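Local atomic coordinates of phage terminase large subunit (Thermus phage P7426, PDB entry 7KS4), a protein that probably acts as the ATP-driven motor that packages viral DNA into empty capsids and cuts the genome, this chain being its N-terminal ATPase domain. Residues Val86-Glu100 against Arg105-Val119. Residues are numbered along the deposited sequence; the frame is centred on the assembly and turned at random.
With SO4 (sulfate ion), chain C; SO4 (sulfate ion), chain E.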
loop_
_atom_site.group_PDB
_atom_site.type_symbol
_atom_site.label_atom_id
_atom_site.label_comp_id
_atom_site.label_asym_id
_atom_site.label_seq_id
_atom_site.Cartn_x
_atom_site.Cartn_y
_atom_site.Cartn_z
ATOM N N VAL A 86 -11.215 1.809 6.683
ATOM C CA VAL A 86 -12.408 1.749 7.526
ATOM C C VAL A 86 -13.596 2.395 6.820
ATOM O O VAL A 86 -14.647 1.767 6.647
ATOM C CB VAL A 86 -12.144 2.409 8.890
ATOM C CG1 VAL A 86 -13.442 2.527 9.691
ATOM C CG2 VAL A 86 -11.118 1.604 9.676
ATOM N N GLU A 87 -13.458 3.666 6.425
ATOM C CA GLU A 87 -14.575 4.356 5.776
ATOM C C GLU A 87 -15.103 3.543 4.602
ATOM O O GLU A 87 -16.316 3.332 4.466
ATOM C CB GLU A 87 -14.157 5.751 5.298
ATOM C CG GLU A 87 -15.323 6.611 4.767
ATOM C CD GLU A 87 -15.725 6.281 3.329
ATOM O OE1 GLU A 87 -14.842 5.889 2.536
ATOM O OE2 GLU A 87 -16.926 6.415 2.994
ATOM N N LYS A 88 -14.195 3.081 3.738
ATOM C CA LYS A 88 -14.608 2.372 2.532
ATOM C C LYS A 88 -15.270 1.045 2.871
ATOM O O LYS A 88 -16.276 0.675 2.254
ATOM C CB LYS A 88 -13.401 2.145 1.620
ATOM C CG LYS A 88 -12.782 3.430 1.104
ATOM C CD LYS A 88 -11.547 3.162 0.251
ATOM C CE LYS A 88 -11.199 4.372 -0.599
ATOM N NZ LYS A 88 -11.140 5.614 0.201
ATOM N N VAL A 89 -14.713 0.311 3.834
ATOM C CA VAL A 89 -15.260 -0.991 4.202
ATOM C C VAL A 89 -16.631 -0.830 4.848
ATOM O O VAL A 89 -17.564 -1.585 4.557
ATOM C CB VAL A 89 -14.275 -1.728 5.132
ATOM C CG1 VAL A 89 -14.963 -2.861 5.893
ATOM C CG2 VAL A 89 -13.093 -2.274 4.338
ATOM N N GLU A 90 -16.775 0.143 5.746
ATOM C CA GLU A 90 -18.064 0.323 6.406
ATOM C C GLU A 90 -19.138 0.767 5.424
ATOM O O GLU A 90 -20.306 0.386 5.573
ATOM C CB GLU A 90 -17.918 1.309 7.568
ATOM C CG GLU A 90 -17.288 0.650 8.792
ATOM C CD GLU A 90 -17.068 1.595 9.949
ATOM O OE1 GLU A 90 -17.306 2.812 9.802
ATOM O OE2 GLU A 90 -16.651 1.107 11.019
ATOM N N ARG A 91 -18.766 1.549 4.409
ATOM C CA ARG A 91 -19.726 1.948 3.386
ATOM C C ARG A 91 -20.039 0.793 2.442
ATOM O O ARG A 91 -21.210 0.501 2.160
ATOM C CB ARG A 91 -19.179 3.144 2.607
ATOM C CG ARG A 91 -19.965 3.473 1.350
ATOM C CD ARG A 91 -19.626 4.864 0.840
ATOM N NE ARG A 91 -18.188 5.031 0.619
ATOM C CZ ARG A 91 -17.551 4.681 -0.494
ATOM N NH1 ARG A 91 -16.244 4.877 -0.596
ATOM N NH2 ARG A 91 -18.213 4.139 -1.508
ATOM N N LEU A 92 -18.998 0.129 1.931
ATOM C CA LEU A 92 -19.199 -0.922 0.939
ATOM C C LEU A 92 -20.003 -2.086 1.497
ATOM O O LEU A 92 -20.722 -2.761 0.747
ATOM C CB LEU A 92 -17.848 -1.424 0.430
ATOM C CG LEU A 92 -17.855 -1.892 -1.019
ATOM C CD1 LEU A 92 -18.013 -0.690 -1.947
ATOM C CD2 LEU A 92 -16.578 -2.670 -1.327
ATOM N N ALA A 93 -19.882 -2.357 2.796
ATOM C CA ALA A 93 -20.610 -3.470 3.386
ATOM C C ALA A 93 -22.108 -3.354 3.160
ATOM O O ALA A 93 -22.802 -4.379 3.166
ATOM C CB ALA A 93 -20.311 -3.565 4.886
ATOM N N GLU A 94 -22.620 -2.135 2.949
ATOM C CA GLU A 94 -24.044 -1.969 2.685
ATOM C C GLU A 94 -24.504 -2.842 1.526
ATOM O O GLU A 94 -25.606 -3.398 1.567
ATOM C CB GLU A 94 -24.362 -0.504 2.388
ATOM C CG GLU A 94 -25.794 -0.263 1.930
ATOM C CD GLU A 94 -26.815 -0.590 2.996
ATOM O OE1 GLU A 94 -26.447 -0.540 4.188
ATOM O OE2 GLU A 94 -27.982 -0.888 2.647
ATOM N N VAL A 95 -23.692 -2.947 0.468
ATOM C CA VAL A 95 -24.093 -3.661 -0.745
ATOM C C VAL A 95 -23.643 -5.123 -0.750
ATOM O O VAL A 95 -23.798 -5.805 -1.767
ATOM C CB VAL A 95 -23.602 -2.933 -2.009
ATOM C CG1 VAL A 95 -24.165 -1.516 -2.054
ATOM C CG2 VAL A 95 -22.089 -2.917 -2.097
ATOM N N PHE A 96 -23.125 -5.631 0.369
ATOM C CA PHE A 96 -22.867 -7.061 0.547
ATOM C C PHE A 96 -23.658 -7.510 1.768
ATOM O O PHE A 96 -23.127 -7.527 2.891
ATOM C CB PHE A 96 -21.369 -7.326 0.685
ATOM C CG PHE A 96 -20.593 -6.927 -0.538
ATOM C CD1 PHE A 96 -20.681 -7.687 -1.693
ATOM C CD2 PHE A 96 -19.805 -5.783 -0.548
ATOM C CE1 PHE A 96 -19.997 -7.322 -2.837
ATOM C CE2 PHE A 96 -19.107 -5.413 -1.694
ATOM C CZ PHE A 96 -19.206 -6.187 -2.838
ATOM N N PRO A 97 -24.941 -7.850 1.601
ATOM C CA PRO A 97 -25.794 -8.113 2.777
ATOM C C PRO A 97 -25.292 -9.221 3.689
ATOM O O PRO A 97 -25.688 -9.254 4.865
ATOM C CB PRO A 97 -27.147 -8.480 2.150
ATOM C CG PRO A 97 -27.165 -7.741 0.848
ATOM C CD PRO A 97 -25.731 -7.773 0.356
ATOM N N ALA A 98 -24.444 -10.126 3.195
ATOM C CA ALA A 98 -23.900 -11.213 3.992
ATOM C C ALA A 98 -22.627 -10.822 4.741
ATOM O O ALA A 98 -21.875 -11.709 5.159
ATOM C CB ALA A 98 -23.618 -12.432 3.104
ATOM N N THR A 99 -22.361 -9.527 4.914
ATOM C CA THR A 99 -21.212 -9.084 5.689
ATOM C C THR A 99 -21.650 -8.178 6.831
ATOM O O THR A 99 -22.712 -7.551 6.795
ATOM C CB THR A 99 -20.180 -8.333 4.828
ATOM O OG1 THR A 99 -20.724 -7.079 4.391
ATOM C CG2 THR A 99 -19.765 -9.165 3.630
ATOM N N GLU A 100 -20.801 -8.123 7.850
ATOM C CA GLU A 100 -20.999 -7.236 8.986
ATOM C C GLU A 100 -19.625 -6.796 9.464
ATOM O O GLU A 100 -18.743 -7.635 9.656
ATOM C CB GLU A 100 -21.765 -7.936 10.109
ATOM C CG GLU A 100 -22.016 -7.065 11.326
ATOM C CD GLU A 100 -22.880 -7.767 12.354
ATOM O OE1 GLU A 100 -22.354 -8.638 13.080
ATOM O OE2 GLU A 100 -24.089 -7.465 12.419
ATOM N N ARG A 105 -11.220 0.860 16.914
ATOM C CA ARG A 105 -10.397 1.979 16.463
ATOM C C ARG A 105 -9.135 2.104 17.300
ATOM O O ARG A 105 -8.051 2.370 16.768
ATOM C CB ARG A 105 -11.196 3.284 16.503
ATOM C CG ARG A 105 -12.038 3.530 15.261
ATOM C CD ARG A 105 -12.620 4.944 15.215
ATOM N NE ARG A 105 -13.826 5.010 14.387
ATOM C CZ ARG A 105 -13.841 5.162 13.063
ATOM N NH1 ARG A 105 -12.707 5.272 12.379
ATOM N NH2 ARG A 105 -15.000 5.203 12.417
ATOM N N ARG A 106 -9.253 1.909 18.616
ATOM C CA ARG A 106 -8.094 2.067 19.486
ATOM C C ARG A 106 -6.995 1.073 19.125
ATOM O O ARG A 106 -5.812 1.429 19.091
ATOM C CB ARG A 106 -8.515 1.911 20.949
ATOM C CG ARG A 106 -9.639 2.860 21.368
ATOM C CD ARG A 106 -9.790 2.948 22.883
ATOM N NE ARG A 106 -10.586 1.856 23.439
ATOM C CZ ARG A 106 -11.911 1.873 23.575
ATOM N NH1 ARG A 106 -12.617 2.928 23.190
ATOM N NH2 ARG A 106 -12.536 0.825 24.095
ATOM N N ARG A 107 -7.366 -0.171 18.836
ATOM C CA ARG A 107 -6.401 -1.211 18.509
ATOM C C ARG A 107 -6.118 -1.317 17.013
ATOM O O ARG A 107 -5.447 -2.267 16.593
ATOM C CB ARG A 107 -6.890 -2.563 19.034
ATOM C CG ARG A 107 -6.816 -2.691 20.542
ATOM C CD ARG A 107 -7.234 -4.074 21.008
ATOM N NE ARG A 107 -8.684 -4.205 21.105
ATOM C CZ ARG A 107 -9.306 -5.273 21.597
ATOM N NH1 ARG A 107 -8.606 -6.311 22.039
ATOM N NH2 ARG A 107 -10.630 -5.303 21.650
ATOM N N LEU A 108 -6.591 -0.365 16.213
ATOM C CA LEU A 108 -6.429 -0.391 14.759
ATOM C C LEU A 108 -6.695 -1.792 14.214
ATOM O O LEU A 108 -5.865 -2.403 13.540
ATOM C CB LEU A 108 -5.039 0.092 14.343
ATOM C CG LEU A 108 -4.633 1.526 14.700
ATOM C CD1 LEU A 108 -3.264 1.821 14.119
ATOM C CD2 LEU A 108 -5.656 2.550 14.212
ATOM N N ARG A 109 -7.886 -2.299 14.529
ATOM C CA ARG A 109 -8.297 -3.636 14.124
ATOM C C ARG A 109 -9.656 -3.549 13.445
ATOM O O ARG A 109 -10.626 -3.068 14.043
ATOM C CB ARG A 109 -8.352 -4.585 15.322
ATOM C CG ARG A 109 -8.321 -6.055 14.938
ATOM C CD ARG A 109 -8.598 -6.946 16.133
ATOM N NE ARG A 109 -8.531 -8.361 15.784
ATOM C CZ ARG A 109 -9.100 -9.337 16.485
ATOM N NH1 ARG A 109 -9.796 -9.062 17.582
ATOM N NH2 ARG A 109 -8.980 -10.595 16.082
ATOM N N LEU A 110 -9.719 -4.010 12.202
ATOM C CA LEU A 110 -10.937 -3.994 11.409
ATOM C C LEU A 110 -11.271 -5.423 11.008
ATOM O O LEU A 110 -10.415 -6.141 10.479
ATOM C CB LEU A 110 -10.759 -3.104 10.176
ATOM C CG LEU A 110 -11.934 -2.996 9.205
ATOM C CD1 LEU A 110 -13.135 -2.325 9.844
ATOM C CD2 LEU A 110 -11.489 -2.250 7.948
ATOM N N LEU A 111 -12.511 -5.832 11.258
ATOM C CA LEU A 111 -12.984 -7.178 10.961
ATOM C C LEU A 111 -14.169 -7.107 10.007
ATOM O O LEU A 111 -15.094 -6.314 10.216
ATOM C CB LEU A 111 -13.402 -7.908 12.243
ATOM C CG LEU A 111 -12.316 -8.059 13.310
ATOM C CD1 LEU A 111 -12.893 -8.731 14.540
ATOM C CD2 LEU A 111 -11.141 -8.846 12.776
ATOM N N VAL A 112 -14.150 -7.939 8.974
ATOM C CA VAL A 112 -15.289 -8.092 8.077
ATOM C C VAL A 112 -15.779 -9.526 8.229
ATOM O O VAL A 112 -15.165 -10.465 7.710
ATOM C CB VAL A 112 -14.936 -7.770 6.620
ATOM C CG1 VAL A 112 -16.169 -7.894 5.751
ATOM C CG2 VAL A 112 -14.339 -6.372 6.509
ATOM N N HIS A 113 -16.886 -9.705 8.942
ATOM C CA HIS A 113 -17.454 -11.029 9.142
ATOM C C HIS A 113 -18.310 -11.407 7.939
ATOM O O HIS A 113 -19.154 -10.620 7.502
ATOM C CB HIS A 113 -18.295 -11.062 10.419
ATOM C CG HIS A 113 -17.535 -10.687 11.655
ATOM N ND1 HIS A 113 -16.510 -11.456 12.160
ATOM C CD2 HIS A 113 -17.662 -9.629 12.492
ATOM C CE1 HIS A 113 -16.031 -10.885 13.251
ATOM N NE2 HIS A 113 -16.714 -9.777 13.476
ATOM N N HIS A 114 -18.100 -12.615 7.419
ATOM C CA HIS A 114 -18.846 -13.136 6.279
ATOM C C HIS A 114 -19.772 -14.246 6.754
ATOM O O HIS A 114 -19.339 -15.156 7.469
ATOM C CB HIS A 114 -17.900 -13.672 5.205
ATOM C CG HIS A 114 -17.105 -12.607 4.526
ATOM N ND1 HIS A 114 -17.503 -12.030 3.342
ATOM C CD2 HIS A 114 -15.943 -12.004 4.870
ATOM C CE1 HIS A 114 -16.616 -11.120 2.980
ATOM N NE2 HIS A 114 -15.661 -11.081 3.892
ATOM N N TYR A 115 -21.032 -14.181 6.336
ATOM C CA TYR A 115 -22.064 -15.099 6.793
ATOM C C TYR A 115 -22.542 -15.988 5.651
ATOM O O TYR A 115 -22.216 -15.772 4.480
ATOM C CB TYR A 115 -23.237 -14.318 7.400
ATOM C CG TYR A 115 -22.859 -13.639 8.692
ATOM C CD1 TYR A 115 -23.213 -14.191 9.913
ATOM C CD2 TYR A 115 -22.119 -12.464 8.694
ATOM C CE1 TYR A 115 -22.860 -13.586 11.099
ATOM C CE2 TYR A 115 -21.764 -11.848 9.876
ATOM C CZ TYR A 115 -22.131 -12.415 11.076
ATOM O OH TYR A 115 -21.779 -11.810 12.264
ATOM N N ASP A 116 -23.335 -16.999 6.019
ATOM C CA ASP A 116 -23.868 -17.973 5.075
ATOM C C ASP A 116 -25.192 -17.531 4.467
ATOM O O ASP A 116 -25.814 -18.304 3.729
ATOM C CB ASP A 116 -24.042 -19.328 5.768
ATOM C CG ASP A 116 -25.212 -19.351 6.753
ATOM O OD1 ASP A 116 -25.632 -18.276 7.242
ATOM O OD2 ASP A 116 -25.709 -20.460 7.043
ATOM N N ARG A 117 -25.627 -16.315 4.760
ATOM C CA ARG A 117 -26.892 -15.760 4.305
ATOM C C ARG A 117 -26.871 -14.288 4.692
ATOM O O ARG A 117 -25.948 -13.859 5.393
ATOM C CB ARG A 117 -28.073 -16.488 4.943
ATOM C CG ARG A 117 -28.301 -16.123 6.407
ATOM C CD ARG A 117 -29.188 -17.147 7.098
ATOM N NE ARG A 117 -28.486 -18.410 7.309
ATOM C CZ ARG A 117 -29.048 -19.509 7.800
ATOM N NH1 ARG A 117 -30.334 -19.514 8.138
ATOM N NH2 ARG A 117 -28.325 -20.607 7.953
ATOM N N PRO A 118 -27.836 -13.481 4.259
ATOM C CA PRO A 118 -27.831 -12.069 4.656
ATOM C C PRO A 118 -27.884 -11.927 6.171
ATOM O O PRO A 118 -28.562 -12.692 6.863
ATOM C CB PRO A 118 -29.084 -11.504 3.980
ATOM C CG PRO A 118 -29.305 -12.407 2.811
ATOM C CD PRO A 118 -28.887 -13.771 3.271
ATOM N N VAL A 119 -27.150 -10.932 6.681
ATOM C CA VAL A 119 -26.985 -10.785 8.125
ATOM C C VAL A 119 -28.317 -10.532 8.814
ATOM O O VAL A 119 -28.475 -10.860 9.995
ATOM C CB VAL A 119 -25.982 -9.660 8.447
ATOM C CG1 VAL A 119 -25.875 -9.453 9.957
ATOM C CG2 VAL A 119 -24.628 -9.998 7.880
HETATM S S SO4 C . -10.906 -0.932 21.200
HETATM O O1 SO4 C . -10.325 -0.323 22.393
HETATM O O2 SO4 C . -12.347 -1.083 21.383
HETATM O O3 SO4 C . -10.654 -0.074 20.044
HETATM O O4 SO4 C . -10.303 -2.248 21.002
HETATM S S SO4 E . -30.836 -23.120 9.384
HETATM O O1 SO4 E . -31.915 -22.151 9.214
HETATM O O2 SO4 E . -31.310 -24.234 10.202
HETATM O O3 SO4 E . -29.704 -22.482 10.049
HETATM O O4 SO4 E . -30.417 -23.612 8.075
HETATM O O HOH W 1 -20.139 -12.668 2.569
#
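Thr99 and Glu100 pair with His114 and His113 in an antiparallel beta hairpin at the outer edge of the mixed sheet of this P-loop ATPase domain, while the end of helix 75-92 lies over one face of strand 109-115. Three backbone bonds define the ladder: Glu100 N to His113 O (3.0 Å) and the reciprocal His113 N to Glu100 O make the hydrogen-bonded pair, and Tyr115 N donates to Ala98 O. On the helix-facing side, Val89 meets the strand tip to tip: its CG1, anti to the backbone N, comes within 3.6 Å of Val112 CG2, and its CG2 lies 4.0 Å from Leu110 CD2. The axes of 86-92 and 109-115 are 10.2 Å apart at their closest, and Val86 and Val89, about one helical turn apart, both touch Leu110. Thr99 and His114 share this face and run alongside each other in the same direction, with CG2 of Thr99 against the ND1–CE1 side of the imidazole. At chi1 68°, Thr99 OG1 is turned back to donate to Phe96 O, which also accepts from Thr99 N; this double grip fixes the type I turn leading into the strand. The imidazole of His114 is held at both nitrogens, by Leu60 O at NE2 and by a water bonded to ND1, which donates to Ala98 O. On the face of Glu100 and His113, the Glu100 and Tyr115 side chains cross at a slant, Glu100 CB meeting CE2 of the ring, with carboxylate and ring planes 80° apart, and Tyr115 OH has Arg126 as a partner. Beyond the end of strand 109-115, Val119 N donates to Pro97 O in a nearly straight bond (2.9 Å, 171° at the hydrogen), while Val119 CG2 rests 3.3 Å from Thr99 O.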